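PDB 3WAD: glycosyltransferase from Streptomyces halstedii, which is a two-domain enzyme of the GT-B glycosyltransferase fold, in which two Rossmann-like halves each carry a parallel beta-sheet. Local coordinates for residues T110-L115 with T133-I138; Q121-L126 with E141-P146; P246-T251 with A316-G321; V281-A286 with R300-V305. All coordinates share one frame; numbering follows the deposited sequence.

The four contacts illustrate how a GT-B protein builds each half around its own parallel sheet. Contacts 1 and 2 belong to the N-terminal half. They share helix 109-122, their segments alternate along the chain, and their centres lie 12 Å apart. Contacts 3 and 4 follow in the C-terminal half, with both segments of contact 4 falling in the sequence between those of contact 3. Their centres are also 12 Å apart, and they are joined directly because strands 247-251 and 279-283 are sheet neighbours. Between the two pairs the centres are 38 to 44 Å apart, and the nearest atoms of their segments stay about 19 Å or more apart, as expected for contacts in two different domains.

Contact 1: residues T110-L115 with T133-I138; sequences TMTADL and TYAGPI
Leu115 sets its CD2 methyl squarely over one face of the flat Ala135-Gly136 peptide, almost equidistant from Ala135 O and Ala135 C at 3.7 Å each and from Gly136 N at 3.9 Å. The Tyr134 ring is turned away from this meeting and lies edge-to-face with Trp129. Two helices of the Rossmann-like N-terminal domain, 109-122 and 135-141, are joined here in a buried contact, next to strand 2-6, which Leu115, Met111 and Thr133 also touch.

Ala135 is the centre of the packing. Its small CB lets the backbones come close, meeting Met111 SD at 3.7 Å and Thr112 OG1 at 3.4 Å. The bent Met111 chain carries its CE methyl on to Thr133, and these two side chains cross at about a right angle.

Thr112 divides its duties by branch. With OG1 beside its own backbone N (chi1 -58°), the hydroxyl is hydrogen-bonded with Asp108 O and Lys187 NZ, so this buried polar atom is satisfied although it faces a methyl group. The other branch reaches helix 135-141 itself, where Thr112 CG2 touches Ile138 CG2 at 3.9 Å.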
loop_
_atom_site.group_PDB
_atom_site.type_symbol
_atom_site.label_atom_id
_atom_site.label_comp_id
_atom_site.label_asym_id
_atom_site.label_seq_id
_atom_site.Cartn_x
_atom_site.Cartn_y
_atom_site.Cartn_z
ATOM N N THR B 110 11.249 -25.887 6.340
ATOM C CA THR B 110 12.028 -24.988 5.470
ATOM C C THR B 110 11.559 -23.531 5.632
ATOM O O THR B 110 12.376 -22.631 5.864
ATOM C CB THR B 110 11.985 -25.372 4.024
ATOM O OG1 THR B 110 12.483 -26.734 3.867
ATOM C CG2 THR B 110 12.925 -24.370 3.213
ATOM N N MET B 111 10.249 -23.298 5.529
ATOM C CA MET B 111 9.689 -21.961 5.731
ATOM C C MET B 111 10.028 -21.416 7.095
ATOM O O MET B 111 10.392 -20.241 7.229
ATOM C CB MET B 111 8.174 -22.016 5.502
ATOM C CG MET B 111 7.587 -20.766 5.080
ATOM S SD MET B 111 6.883 -20.204 6.524
ATOM C CE MET B 111 5.695 -18.986 6.019
ATOM N N THR B 112 9.874 -22.275 8.102
ATOM C CA THR B 112 10.147 -21.922 9.466
ATOM C C THR B 112 11.655 -21.628 9.665
ATOM O O THR B 112 11.999 -20.622 10.258
ATOM C CB THR B 112 9.556 -22.996 10.425
ATOM O OG1 THR B 112 8.122 -23.114 10.197
ATOM C CG2 THR B 112 9.787 -22.656 11.907
ATOM N N ALA B 113 12.534 -22.479 9.164
ATOM C CA ALA B 113 13.990 -22.198 9.284
ATOM C C ALA B 113 14.372 -20.854 8.561
ATOM O O ALA B 113 15.033 -19.896 9.164
ATOM C CB ALA B 113 14.762 -23.421 8.805
ATOM N N ASP B 114 13.852 -20.679 7.338
ATOM C CA ASP B 114 14.059 -19.382 6.649
ATOM C C ASP B 114 13.525 -18.260 7.429
ATOM O O ASP B 114 14.161 -17.211 7.481
ATOM C CB ASP B 114 13.435 -19.287 5.234
ATOM C CG ASP B 114 14.138 -20.160 4.234
ATOM O OD1 ASP B 114 14.952 -21.015 4.680
ATOM O OD2 ASP B 114 13.856 -20.029 3.004
ATOM N N LEU B 115 12.320 -18.377 7.997
ATOM C CA LEU B 115 11.834 -17.210 8.791
ATOM C C LEU B 115 12.671 -16.945 10.097
ATOM O O LEU B 115 12.858 -15.791 10.481
ATOM C CB LEU B 115 10.320 -17.283 9.135
ATOM C CG LEU B 115 9.661 -16.044 9.753
ATOM C CD1 LEU B 115 9.522 -14.901 8.712
ATOM C CD2 LEU B 115 8.247 -16.383 10.268
ATOM N N THR B 133 -0.496 -19.192 10.505
ATOM C CA THR B 133 0.891 -19.288 10.046
ATOM C C THR B 133 1.926 -19.526 11.209
ATOM O O THR B 133 2.581 -18.579 11.671
ATOM C CB THR B 133 1.260 -17.974 9.212
ATOM O OG1 THR B 133 0.301 -17.824 8.137
ATOM C CG2 THR B 133 2.662 -18.142 8.584
ATOM N N TYR B 134 2.099 -20.758 11.618
ATOM C CA TYR B 134 2.810 -21.060 12.881
ATOM C C TYR B 134 4.343 -20.997 12.819
ATOM O O TYR B 134 5.024 -21.241 13.823
ATOM C CB TYR B 134 2.319 -22.399 13.503
ATOM C CG TYR B 134 1.066 -22.171 14.348
ATOM C CD1 TYR B 134 -0.226 -22.153 13.769
ATOM C CD2 TYR B 134 1.186 -21.845 15.706
ATOM C CE1 TYR B 134 -1.347 -21.894 14.542
ATOM C CE2 TYR B 134 0.088 -21.605 16.474
ATOM C CZ TYR B 134 -1.180 -21.622 15.894
ATOM O OH TYR B 134 -2.248 -21.346 16.733
ATOM N N ALA B 135 4.908 -20.677 11.667
ATOM C CA ALA B 135 6.273 -20.169 11.683
ATOM C C ALA B 135 6.478 -18.832 12.477
ATOM O O ALA B 135 7.522 -18.627 13.147
ATOM C CB ALA B 135 6.775 -20.046 10.227
ATOM N N GLY B 136 5.468 -17.948 12.428
ATOM C CA GLY B 136 5.441 -16.649 13.119
ATOM C C GLY B 136 5.966 -16.681 14.570
ATOM O O GLY B 136 6.987 -15.995 14.899
ATOM N N PRO B 137 5.264 -17.440 15.455
ATOM C CA PRO B 137 5.663 -17.470 16.871
ATOM C C PRO B 137 7.029 -18.147 17.113
ATOM O O PRO B 137 7.663 -17.753 18.046
ATOM C CB PRO B 137 4.505 -18.242 17.569
ATOM C CG PRO B 137 3.896 -19.121 16.466
ATOM C CD PRO B 137 4.047 -18.254 15.190
ATOM N N ILE B 138 7.411 -19.181 16.356
ATOM C CA ILE B 138 8.748 -19.822 16.472
ATOM C C ILE B 138 9.865 -18.760 16.205
ATOM O O ILE B 138 10.808 -18.521 17.076
ATOM C CB ILE B 138 8.865 -21.021 15.539
ATOM C CG1 ILE B 138 7.723 -22.026 15.820
ATOM C CG2 ILE B 138 10.238 -21.735 15.619
ATOM C CD1 ILE B 138 7.728 -22.594 17.265
#

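Contact 2: residues Q121-L126 with E141-P146; sequences QWQPDL and EAVGAP
Val143 reaches into the amide end of Gln123, and all three of its side-chain carbons lie near Gln123 OE1. CB is closest to Gln123 OE1, at 3.3 Å. CG1, anti to the carbonyl carbon (chi1 -51°), touches both ends of the amide, with Gln123 NE2 at 3.5 Å and Gln123 OE1 at 3.6 Å. CG2, between backbone N and carbonyl carbon, stays within 4.0 Å of Gln123 OE1 and also lies 4.3 Å from Pro124 CD. The amide is steadied by a hydrogen bond from Gln123 NE2 to Arg120 O, near the end of the helix that Gln123 leaves with a positive phi.

Farther along, small and ring-shaped side chains sit against the opposing backbone. Ala145 CB packs on Pro124 O at 3.6 Å, and Pro146 CG on Asp125 O at 3.4 Å. Leu126 meets the same proline at about a right angle, and both touch Val412 of helix 402-415.

Residues 123-126 and 143-146 run nearly parallel (10° apart) as they lead into strands 126-130, which Leu126 begins, and 147-150, adjacent in the sheet: the helix-to-strand return of a Rossmann-like domain, here covered by the last helix of the chain, as in other GT-B proteins.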
loop_
_atom_site.group_PDB
_atom_site.type_symbol
_atom_site.label_atom_id
_atom_site.label_comp_id
_atom_site.label_asym_id
_atom_site.label_seq_id
_atom_site.Cartn_x
_atom_site.Cartn_y
_atom_site.Cartn_z
ATOM N N GLN B 121 18.838 -12.450 11.701
ATOM C CA GLN B 121 19.496 -11.369 10.956
ATOM C C GLN B 121 18.889 -10.034 11.178
ATOM O O GLN B 121 19.561 -9.119 11.654
ATOM C CB GLN B 121 19.534 -11.668 9.461
ATOM C CG GLN B 121 20.595 -12.632 9.106
ATOM C CD GLN B 121 21.923 -12.404 9.929
ATOM O OE1 GLN B 121 22.528 -11.298 9.914
ATOM N NE2 GLN B 121 22.368 -13.478 10.643
ATOM N N TRP B 122 17.623 -9.886 10.828
ATOM C CA TRP B 122 16.943 -8.574 10.862
ATOM C C TRP B 122 16.624 -8.093 12.240
ATOM O O TRP B 122 16.283 -6.881 12.457
ATOM C CB TRP B 122 15.569 -8.654 10.113
ATOM C CG TRP B 122 15.014 -7.291 9.669
ATOM C CD1 TRP B 122 15.762 -6.283 9.081
ATOM C CD2 TRP B 122 13.648 -6.817 9.654
ATOM N NE1 TRP B 122 14.987 -5.251 8.747
ATOM C CE2 TRP B 122 13.676 -5.520 9.079
ATOM C CE3 TRP B 122 12.414 -7.356 10.041
ATOM C CZ2 TRP B 122 12.505 -4.735 8.886
ATOM C CZ3 TRP B 122 11.258 -6.580 9.873
ATOM C CH2 TRP B 122 11.308 -5.262 9.313
ATOM N N GLN B 123 16.518 -9.068 13.134
ATOM C CA GLN B 123 16.086 -8.869 14.522
ATOM C C GLN B 123 14.891 -7.916 14.700
ATOM O O GLN B 123 15.045 -6.882 15.264
ATOM C CB GLN B 123 17.300 -8.445 15.408
ATOM C CG GLN B 123 18.391 -9.572 15.488
ATOM C CD GLN B 123 18.048 -10.635 16.500
ATOM O OE1 GLN B 123 17.252 -10.378 17.379
ATOM N NE2 GLN B 123 18.658 -11.843 16.390
ATOM N N PRO B 124 13.650 -8.325 14.307
ATOM C CA PRO B 124 12.496 -7.466 14.413
ATOM C C PRO B 124 12.087 -7.053 15.843
ATOM O O PRO B 124 12.272 -7.820 16.734
ATOM C CB PRO B 124 11.390 -8.342 13.820
ATOM C CG PRO B 124 11.735 -9.630 14.153
ATOM C CD PRO B 124 13.262 -9.695 13.990
ATOM N N ASP B 125 11.460 -5.909 16.054
ATOM C CA ASP B 125 10.946 -5.578 17.389
ATOM C C ASP B 125 9.547 -6.090 17.699
ATOM O O ASP B 125 9.107 -6.046 18.892
ATOM C CB ASP B 125 10.909 -4.076 17.555
ATOM C CG ASP B 125 12.316 -3.462 17.324
ATOM O OD1 ASP B 125 13.224 -3.790 18.138
ATOM O OD2 ASP B 125 12.552 -2.824 16.255
ATOM N N LEU B 126 8.815 -6.469 16.631
ATOM C CA LEU B 126 7.413 -7.027 16.729
ATOM C C LEU B 126 7.253 -8.076 15.581
ATOM O O LEU B 126 7.712 -7.804 14.434
ATOM C CB LEU B 126 6.427 -5.861 16.650
ATOM C CG LEU B 126 4.906 -6.132 16.865
ATOM C CD1 LEU B 126 4.665 -6.602 18.316
ATOM C CD2 LEU B 126 4.133 -4.939 16.523
ATOM N N GLU B 141 10.213 -15.944 18.981
ATOM C CA GLU B 141 10.693 -16.400 20.258
ATOM C C GLU B 141 12.175 -16.776 20.191
ATOM O O GLU B 141 12.811 -16.992 21.202
ATOM C CB GLU B 141 9.890 -17.632 20.681
ATOM C CG GLU B 141 8.443 -17.236 20.966
ATOM C CD GLU B 141 8.173 -16.917 22.404
ATOM O OE1 GLU B 141 6.973 -16.661 22.743
ATOM O OE2 GLU B 141 9.163 -16.946 23.193
ATOM N N ALA B 142 12.708 -16.909 18.986
ATOM C CA ALA B 142 14.117 -17.120 18.844
ATOM C C ALA B 142 14.828 -15.807 19.184
ATOM O O ALA B 142 16.007 -15.793 19.406
ATOM C CB ALA B 142 14.402 -17.628 17.455
ATOM N N VAL B 143 14.101 -14.723 19.355
ATOM C CA VAL B 143 14.718 -13.413 19.492
ATOM C C VAL B 143 13.982 -12.515 20.541
ATOM O O VAL B 143 14.086 -11.224 20.495
ATOM C CB VAL B 143 14.930 -12.685 18.056
ATOM C CG1 VAL B 143 15.667 -13.611 17.016
ATOM C CG2 VAL B 143 13.651 -12.136 17.450
ATOM N N GLY B 144 13.176 -13.172 21.405
ATOM C CA GLY B 144 12.372 -12.464 22.415
ATOM C C GLY B 144 11.672 -11.259 21.827
ATOM O O GLY B 144 11.508 -10.162 22.494
ATOM N N ALA B 145 11.186 -11.402 20.582
ATOM C CA ALA B 145 10.249 -10.351 20.230
ATOM C C ALA B 145 8.879 -10.847 20.696
ATOM O O ALA B 145 8.565 -12.039 20.570
ATOM C CB ALA B 145 10.280 -10.029 18.693
ATOM N N PRO B 146 8.077 -9.937 21.203
ATOM C CA PRO B 146 6.707 -10.114 21.486
ATOM C C PRO B 146 6.023 -10.351 20.061
ATOM O O PRO B 146 6.512 -9.824 19.005
ATOM C CB PRO B 146 6.330 -8.767 22.015
ATOM C CG PRO B 146 7.366 -7.778 21.309
ATOM C CD PRO B 146 8.523 -8.520 21.311
#

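Contact 3: residues P246-T251 with A316-G321; sequences PRVCLT and AIVHHG
Cys249 bonds to strand 316-319 through both its backbone N and its O: the N donates to Ala316 O at 3.0 Å, and the O accepts from Val318 N at 2.8 Å. These bonds join two central parallel strands of the Rossmann-like C-terminal domain. A third, nearly straight bond, from Thr251 N to Val318 O at 3.0 Å, continues the ladder. Cys249 O also receives a CA-H contact from Ile317 CA at 3.2 Å. Ala316 N, by contrast, is buried without a partner.

Side chains alternate between the sheet faces. Cys249 SG, anti to its backbone N (chi1 169°), reaches Ile317 CD1 at 3.6 Å on one face. On the other, Leu250 and Val318 run alongside each other in the same direction, with Leu250 CD1 at 3.6 Å from Val318 CB.

Helices pack on both faces of the sheet. Helix 323-332 packs on Ile317 and His319, while helix 369-381 lies against Val248 and Ala316 through Leu376 and Ile380.

At the C-terminal end of the pair, a water bridges the two backbones. It donates to Thr251 O at 2.6 Å and accepts from His320 N at 2.9 Å.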
loop_
_atom_site.group_PDB
_atom_site.type_symbol
_atom_site.label_atom_id
_atom_site.label_comp_id
_atom_site.label_asym_id
_atom_site.label_seq_id
_atom_site.Cartn_x
_atom_site.Cartn_y
_atom_site.Cartn_z
ATOM N N PRO B 246 -32.096 1.659 -7.445
ATOM C CA PRO B 246 -31.424 0.749 -6.480
ATOM C C PRO B 246 -30.545 -0.344 -7.116
ATOM O O PRO B 246 -30.843 -0.822 -8.199
ATOM C CB PRO B 246 -32.596 0.128 -5.710
ATOM C CG PRO B 246 -33.641 1.221 -5.754
ATOM C CD PRO B 246 -33.530 1.808 -7.130
ATOM N N ARG B 247 -29.443 -0.692 -6.460
ATOM C CA ARG B 247 -28.498 -1.675 -7.008
ATOM C C ARG B 247 -28.415 -2.786 -5.997
ATOM O O ARG B 247 -28.580 -2.537 -4.801
ATOM C CB ARG B 247 -27.126 -1.067 -7.104
ATOM C CG ARG B 247 -26.460 -1.229 -8.381
ATOM C CD ARG B 247 -25.446 -0.104 -8.517
ATOM N NE ARG B 247 -25.581 0.563 -9.815
ATOM C CZ ARG B 247 -24.800 1.537 -10.285
ATOM N NH1 ARG B 247 -23.764 1.991 -9.600
ATOM N NH2 ARG B 247 -25.061 2.027 -11.474
ATOM N N VAL B 248 -28.146 -3.996 -6.472
ATOM C CA VAL B 248 -27.893 -5.119 -5.589
ATOM C C VAL B 248 -26.664 -5.814 -6.133
ATOM O O VAL B 248 -26.476 -5.886 -7.344
ATOM C CB VAL B 248 -29.083 -6.110 -5.527
ATOM C CG1 VAL B 248 -28.686 -7.436 -4.875
ATOM C CG2 VAL B 248 -30.261 -5.457 -4.746
ATOM N N CYS B 249 -25.831 -6.318 -5.218
ATOM C CA CYS B 249 -24.600 -6.881 -5.563
ATOM C C CYS B 249 -24.759 -8.345 -5.256
ATOM O O CYS B 249 -25.108 -8.724 -4.155
ATOM C CB CYS B 249 -23.488 -6.212 -4.737
ATOM S SG CYS B 249 -21.980 -7.152 -4.943
ATOM N N LEU B 250 -24.530 -9.168 -6.262
ATOM C CA LEU B 250 -24.608 -10.619 -6.182
ATOM C C LEU B 250 -23.250 -11.274 -6.439
ATOM O O LEU B 250 -22.738 -11.232 -7.548
ATOM C CB LEU B 250 -25.625 -11.125 -7.223
ATOM C CG LEU B 250 -25.791 -12.617 -7.358
ATOM C CD1 LEU B 250 -26.404 -13.217 -6.041
ATOM C CD2 LEU B 250 -26.575 -12.980 -8.671
ATOM N N THR B 251 -22.684 -11.888 -5.402
ATOM C CA THR B 251 -21.395 -12.576 -5.430
ATOM C C THR B 251 -21.595 -13.923 -4.758
ATOM O O THR B 251 -21.108 -14.129 -3.655
ATOM C CB THR B 251 -20.247 -11.805 -4.630
ATOM O OG1 THR B 251 -20.711 -11.465 -3.336
ATOM C CG2 THR B 251 -19.866 -10.551 -5.256
ATOM N N ALA B 316 -28.421 -3.885 -1.273
ATOM C CA ALA B 316 -28.208 -5.209 -0.666
ATOM C C ALA B 316 -27.003 -5.903 -1.266
ATOM O O ALA B 316 -26.622 -5.604 -2.403
ATOM C CB ALA B 316 -29.468 -6.070 -0.799
ATOM N N ILE B 317 -26.411 -6.832 -0.527
ATOM C CA ILE B 317 -25.402 -7.705 -1.137
ATOM C C ILE B 317 -25.746 -9.112 -0.714
ATOM O O ILE B 317 -26.045 -9.376 0.447
ATOM C CB ILE B 317 -23.934 -7.347 -0.679
ATOM C CG1 ILE B 317 -22.895 -8.280 -1.346
ATOM C CG2 ILE B 317 -23.867 -7.303 0.831
ATOM C CD1 ILE B 317 -21.502 -7.666 -1.403
ATOM N N VAL B 318 -25.674 -10.002 -1.676
ATOM C CA VAL B 318 -25.974 -11.433 -1.502
ATOM C C VAL B 318 -24.665 -12.132 -1.606
ATOM O O VAL B 318 -24.029 -12.034 -2.673
ATOM C CB VAL B 318 -26.909 -11.926 -2.682
ATOM C CG1 VAL B 318 -27.329 -13.376 -2.486
ATOM C CG2 VAL B 318 -28.150 -11.035 -2.775
ATOM N N HIS B 319 -24.254 -12.867 -0.567
ATOM C CA HIS B 319 -22.915 -13.445 -0.624
ATOM C C HIS B 319 -22.762 -14.646 0.341
ATOM O O HIS B 319 -23.721 -15.012 1.055
ATOM C CB HIS B 319 -21.870 -12.312 -0.380
ATOM C CG HIS B 319 -21.799 -11.854 1.039
ATOM N ND1 HIS B 319 -22.753 -11.047 1.618
ATOM C CD2 HIS B 319 -20.928 -12.167 2.020
ATOM C CE1 HIS B 319 -22.432 -10.830 2.881
ATOM N NE2 HIS B 319 -21.331 -11.501 3.152
ATOM N N HIS B 320 -21.592 -15.287 0.356
ATOM C CA HIS B 320 -21.444 -16.498 1.170
ATOM C C HIS B 320 -20.993 -16.289 2.614
ATOM O O HIS B 320 -20.747 -17.299 3.348
ATOM C CB HIS B 320 -20.558 -17.494 0.490
ATOM C CG HIS B 320 -19.115 -17.184 0.641
ATOM N ND1 HIS B 320 -18.473 -16.238 -0.135
ATOM C CD2 HIS B 320 -18.177 -17.686 1.494
ATOM C CE1 HIS B 320 -17.195 -16.189 0.218
ATOM N NE2 HIS B 320 -16.990 -17.058 1.202
ATOM N N GLY B 321 -20.933 -15.017 3.042
ATOM C CA GLY B 321 -20.701 -14.694 4.453
ATOM C C GLY B 321 -19.236 -14.644 4.935
ATOM O O GLY B 321 -18.984 -14.640 6.154
HETATM O O HOH W 1 -19.552 -14.734 -1.676
#

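Contact 4: residues V281-A286 with R300-V305; sequences VATFSA and RAVDFV
Ala282 is held through both its backbone polar atoms by strand 300-302. Its N donates to Arg300 O at 2.8 Å in an almost perfectly straight bond, 177° at the hydrogen. Its O accepts from Val302 N at 2.9 Å, a more bent bond at 135°. The ladder runs on beyond the regular strands with Phe284 N to Val302 O, longer at 3.2 Å and with the donor tilted from the carbonyl plane.

CA-H contacts fill in between these bonds. Thr283 CA lies 3.1 Å from Val302 O, which therefore serves both this C-H and the amide of Phe284, and Ala301 CA approaches Ala282 O at 3.3 Å.

Apolar contacts come from either face of the sheet. Thr283 holds CG2 anti to its carbonyl carbon, which places this methyl 4.1 Å from Val302 CG1 and equally far from Val305 CG1. The side chains of Thr283 and Val305 cross at about a right angle. On the face of Ala282 and Ala301, the Phe284 ring presents an edge, with its CD2 at 4.1 Å from Ala301 CB lying near the ring plane.

The two strands twist by 33° and form a beta-alpha-beta unit with helix 286-292 between them; 299-302 is the outermost strand of its sheet in this chain. Strand 247-251 lies along the far side of 279-283. Helix 237-240 flanks the face of Val281 and Val302 through Trp238, whose ring also makes a cation-pi contact with Arg300, and helix 307-310 adds Leu310 against Val281 and Val305.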
loop_
_atom_site.group_PDB
_atom_site.type_symbol
_atom_site.label_atom_id
_atom_site.label_comp_id
_atom_site.label_asym_id
_atom_site.label_seq_id
_atom_site.Cartn_x
_atom_site.Cartn_y
_atom_site.Cartn_z
ATOM N N VAL B 281 -25.698 -6.252 -9.994
ATOM C CA VAL B 281 -24.314 -6.452 -10.471
ATOM C C VAL B 281 -23.898 -7.833 -9.965
ATOM O O VAL B 281 -23.908 -8.079 -8.757
ATOM C CB VAL B 281 -23.383 -5.261 -10.021
ATOM C CG1 VAL B 281 -21.968 -5.461 -10.524
ATOM C CG2 VAL B 281 -23.949 -3.923 -10.520
ATOM N N ALA B 282 -23.647 -8.774 -10.869
ATOM C CA ALA B 282 -23.354 -10.173 -10.483
ATOM C C ALA B 282 -21.963 -10.563 -10.937
ATOM O O ALA B 282 -21.567 -10.278 -12.045
ATOM C CB ALA B 282 -24.358 -11.108 -11.088
ATOM N N THR B 283 -21.203 -11.200 -10.063
ATOM C CA THR B 283 -19.910 -11.714 -10.431
ATOM C C THR B 283 -20.044 -13.192 -10.868
ATOM O O THR B 283 -20.559 -14.044 -10.136
ATOM C CB THR B 283 -18.823 -11.460 -9.334
ATOM O OG1 THR B 283 -19.151 -12.177 -8.143
ATOM C CG2 THR B 283 -18.749 -9.972 -8.977
ATOM N N PHE B 284 -19.598 -13.465 -12.095
ATOM C CA PHE B 284 -19.660 -14.789 -12.693
ATOM C C PHE B 284 -18.403 -15.132 -13.527
ATOM O O PHE B 284 -17.875 -14.278 -14.209
ATOM C CB PHE B 284 -20.881 -14.863 -13.637
ATOM C CG PHE B 284 -22.198 -14.930 -12.936
ATOM C CD1 PHE B 284 -22.410 -15.831 -11.917
ATOM C CD2 PHE B 284 -23.239 -14.097 -13.319
ATOM C CE1 PHE B 284 -23.681 -15.910 -11.271
ATOM C CE2 PHE B 284 -24.516 -14.154 -12.661
ATOM C CZ PHE B 284 -24.714 -15.060 -11.641
ATOM N N SER B 285 -17.965 -16.390 -13.493
ATOM C CA SER B 285 -17.017 -16.949 -14.486
ATOM C C SER B 285 -17.397 -16.649 -15.942
ATOM O O SER B 285 -18.493 -16.160 -16.234
ATOM C CB SER B 285 -17.016 -18.481 -14.399
ATOM O OG SER B 285 -17.119 -18.936 -13.067
ATOM N N ALA B 286 -16.486 -16.982 -16.857
ATOM C CA ALA B 286 -16.823 -17.181 -18.277
ATOM C C ALA B 286 -17.630 -18.492 -18.420
ATOM O O ALA B 286 -18.570 -18.588 -19.223
ATOM C CB ALA B 286 -15.548 -17.231 -19.122
ATOM N N ARG B 300 -26.115 -7.033 -14.754
ATOM C CA ARG B 300 -24.770 -6.928 -15.367
ATOM C C ARG B 300 -23.824 -7.976 -14.840
ATOM O O ARG B 300 -23.569 -8.057 -13.624
ATOM C CB ARG B 300 -24.157 -5.542 -15.128
ATOM C CG ARG B 300 -22.699 -5.432 -15.625
ATOM C CD ARG B 300 -22.098 -4.075 -15.246
ATOM N NE ARG B 300 -23.019 -2.960 -15.502
ATOM C CZ ARG B 300 -23.021 -2.229 -16.636
ATOM N NH1 ARG B 300 -22.146 -2.463 -17.618
ATOM N NH2 ARG B 300 -23.899 -1.249 -16.798
ATOM N N ALA B 301 -23.278 -8.779 -15.715
ATOM C CA ALA B 301 -22.351 -9.829 -15.267
ATOM C C ALA B 301 -20.920 -9.308 -15.439
ATOM O O ALA B 301 -20.613 -8.663 -16.419
ATOM C CB ALA B 301 -22.544 -11.096 -16.023
ATOM N N VAL B 302 -20.052 -9.563 -14.470
ATOM C CA VAL B 302 -18.763 -8.881 -14.398
ATOM C C VAL B 302 -17.855 -9.942 -13.765
ATOM O O VAL B 302 -18.301 -10.667 -12.896
ATOM C CB VAL B 302 -19.015 -7.650 -13.546
ATOM C CG1 VAL B 302 -18.206 -7.681 -12.321
ATOM C CG2 VAL B 302 -18.982 -6.394 -14.381
ATOM N N ASP B 303 -16.636 -10.154 -14.231
ATOM C CA ASP B 303 -15.855 -11.234 -13.598
ATOM C C ASP B 303 -15.356 -10.801 -12.208
ATOM O O ASP B 303 -15.108 -11.639 -11.370
ATOM C CB ASP B 303 -14.676 -11.669 -14.452
ATOM C CG ASP B 303 -13.678 -10.548 -14.654
ATOM O OD1 ASP B 303 -14.111 -9.415 -15.000
ATOM O OD2 ASP B 303 -12.453 -10.782 -14.496
ATOM N N PHE B 304 -15.220 -9.494 -11.987
ATOM C CA PHE B 304 -14.786 -8.958 -10.679
ATOM C C PHE B 304 -15.258 -7.539 -10.543
ATOM O O PHE B 304 -15.293 -6.822 -11.537
ATOM C CB PHE B 304 -13.254 -9.020 -10.452
ATOM C CG PHE B 304 -12.778 -8.227 -9.206
ATOM C CD1 PHE B 304 -12.830 -8.800 -7.913
ATOM C CD2 PHE B 304 -12.288 -6.892 -9.337
ATOM C CE1 PHE B 304 -12.380 -8.047 -6.772
ATOM C CE2 PHE B 304 -11.846 -6.126 -8.200
ATOM C CZ PHE B 304 -11.895 -6.714 -6.921
ATOM N N VAL B 305 -15.653 -7.136 -9.325
ATOM C CA VAL B 305 -15.918 -5.711 -9.062
ATOM C C VAL B 305 -15.343 -5.250 -7.718
ATOM O O VAL B 305 -15.485 -5.960 -6.729
ATOM C CB VAL B 305 -17.416 -5.401 -9.124
ATOM C CG1 VAL B 305 -18.148 -6.071 -7.925
ATOM C CG2 VAL B 305 -17.632 -3.868 -9.209
#